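PDB 2ETH: transcriptional regulator, putative, Mar family, which probably binds DNA as a dimeric, MarR-type winged helix-turn-helix transcription factor and regulates transcription. Local coordinates for residues Y32-N36 / N118-L122. Residues are numbered along the deposited sequence; the frame is centred on the assembly and turned at random.
Sequences YLPSN and NFESL
Y32 and L122 open the contact where the linker between helices 15-30 and 37-41 crosses the long helix 106-127 of this MarR-type winged helix-turn-helix protein, close to the second subunit, whose F19 stacks on F119. The Y32 carbonyl O faces the helix and receives a CA-H...O contact from L122, CA to O 3.5 Å, while the side chain leads away from the helix, and Y32 packs on L149 of the second subunit, where a large aromatic offers an apolar surface. L33 is a branched aliphatic that fits over one helical turn: with CG anti to the backbone N (chi1 -175°), its CD1 lies 3.7 Å from L122 CD2 and reaches back over the backbone carbonyl of N118. P34, already restrained in its backbone, lays its ring along the helix, CD 3.8 Å from S121 OG, a small side chain that lets the ring come close. The P34 ring and the N118 side chain lie alongside one another, pointing opposite ways, with P34 CB 3.4 Å from N118 OD1. The amide nitrogen of N118 sits near P34 O, but the angle is too poor for a hydrogen bond. A water instead links the two segments, donating to S35 O at 3.1 Å and accepting from N118 ND2 at 3.3 Å. With an alanine at N118, this water would probably lose the amide it accepts from, and P34 CB the flat group beside it. N36 ends the linker as N-cap of helix 37-41, a role suited to a short amide, its OD1 accepting from E38 N.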
loop_
_atom_site.group_PDB
_atom_site.type_symbol
_atom_site.label_atom_id
_atom_site.label_comp_id
_atom_site.label_asym_id
_atom_site.label_seq_id
_atom_site.Cartn_x
_atom_site.Cartn_y
_atom_site.Cartn_z
ATOM N N TYR A 32 3.023 -13.930 -1.215
ATOM C CA TYR A 32 4.185 -14.304 -0.379
ATOM C C TYR A 32 4.061 -13.851 1.083
ATOM O O TYR A 32 4.905 -14.209 1.912
ATOM C CB TYR A 32 5.460 -13.684 -0.956
ATOM C CG TYR A 32 5.892 -14.191 -2.319
ATOM C CD1 TYR A 32 5.903 -15.552 -2.612
ATOM C CD2 TYR A 32 6.346 -13.304 -3.297
ATOM C CE1 TYR A 32 6.312 -16.011 -3.836
ATOM C CE2 TYR A 32 6.770 -13.755 -4.527
ATOM C CZ TYR A 32 6.749 -15.112 -4.793
ATOM O OH TYR A 32 7.159 -15.591 -6.021
ATOM N N LEU A 33 3.004 -13.081 1.375
ATOM C CA LEU A 33 2.808 -12.368 2.639
ATOM C C LEU A 33 1.568 -12.908 3.359
ATOM O O LEU A 33 0.438 -12.653 2.941
ATOM C CB LEU A 33 2.617 -10.872 2.344
ATOM C CG LEU A 33 2.501 -9.825 3.471
ATOM C CD1 LEU A 33 3.836 -9.572 4.133
ATOM C CD2 LEU A 33 1.934 -8.500 2.928
ATOM N N PRO A 34 1.765 -13.651 4.452
ATOM C CA PRO A 34 0.621 -14.159 5.228
ATOM C C PRO A 34 -0.432 -13.073 5.569
ATOM O O PRO A 34 -0.080 -11.912 5.861
ATOM C CB PRO A 34 1.269 -14.684 6.514
ATOM C CG PRO A 34 2.692 -14.951 6.153
ATOM C CD PRO A 34 3.062 -14.033 5.035
ATOM N N SER A 35 -1.707 -13.458 5.551
ATOM C CA SER A 35 -2.802 -12.510 5.772
ATOM C C SER A 35 -2.991 -12.173 7.255
ATOM O O SER A 35 -2.315 -12.733 8.124
ATOM C CB SER A 35 -4.101 -13.044 5.157
ATOM O OG SER A 35 -4.681 -14.087 5.940
ATOM N N ASN A 36 -3.918 -11.245 7.518
ATOM C CA ASN A 36 -4.213 -10.719 8.875
ATOM C C ASN A 36 -5.634 -10.115 8.892
ATOM O O ASN A 36 -5.967 -9.272 8.058
ATOM C CB ASN A 36 -3.096 -9.701 9.297
ATOM C CG ASN A 36 -3.527 -8.716 10.443
ATOM O OD1 ASN A 36 -4.300 -9.080 11.355
ATOM N ND2 ASN A 36 -3.038 -7.452 10.368
ATOM N N ASN A 118 4.969 -11.284 9.319
ATOM C CA ASN A 118 4.559 -11.567 7.954
ATOM C C ASN A 118 5.526 -10.954 6.969
ATOM O O ASN A 118 5.806 -11.540 5.941
ATOM C CB ASN A 118 3.149 -11.041 7.706
ATOM C CG ASN A 118 2.115 -11.760 8.531
ATOM O OD1 ASN A 118 2.403 -12.786 9.141
ATOM N ND2 ASN A 118 0.887 -11.238 8.537
ATOM N N PHE A 119 6.012 -9.763 7.272
ATOM C CA PHE A 119 6.968 -9.073 6.411
ATOM C C PHE A 119 8.298 -9.853 6.323
ATOM O O PHE A 119 8.867 -10.003 5.266
ATOM C CB PHE A 119 7.230 -7.662 6.932
ATOM C CG PHE A 119 8.224 -6.880 6.115
ATOM C CD1 PHE A 119 7.832 -6.232 4.946
ATOM C CD2 PHE A 119 9.557 -6.786 6.511
ATOM C CE1 PHE A 119 8.752 -5.504 4.176
ATOM C CE2 PHE A 119 10.481 -6.051 5.748
ATOM C CZ PHE A 119 10.067 -5.411 4.580
ATOM N N GLU A 120 8.769 -10.342 7.451
ATOM C CA GLU A 120 9.966 -11.137 7.491
ATOM C C GLU A 120 9.870 -12.421 6.647
ATOM O O GLU A 120 10.806 -12.757 5.895
ATOM C CB GLU A 120 10.293 -11.483 8.921
ATOM C CG GLU A 120 11.731 -11.749 9.064
ATOM C CD GLU A 120 12.128 -12.030 10.472
ATOM O OE1 GLU A 120 11.214 -12.023 11.360
ATOM O OE2 GLU A 120 13.353 -12.267 10.669
ATOM N N SER A 121 8.751 -13.111 6.788
ATOM C CA SER A 121 8.360 -14.206 5.914
ATOM C C SER A 121 8.357 -13.887 4.389
ATOM O O SER A 121 8.959 -14.605 3.599
ATOM C CB SER A 121 6.974 -14.686 6.344
ATOM O OG SER A 121 6.492 -15.635 5.430
ATOM N N LEU A 122 7.693 -12.815 3.972
ATOM C CA LEU A 122 7.773 -12.350 2.583
ATOM C C LEU A 122 9.242 -12.083 2.125
ATOM O O LEU A 122 9.645 -12.425 1.022
ATOM C CB LEU A 122 6.946 -11.073 2.470
ATOM C CG LEU A 122 7.112 -10.167 1.246
ATOM C CD1 LEU A 122 6.723 -10.936 0.023
ATOM C CD2 LEU A 122 6.271 -8.889 1.397
HETATM O O HOH W 1 -1.148 -12.193 10.936
#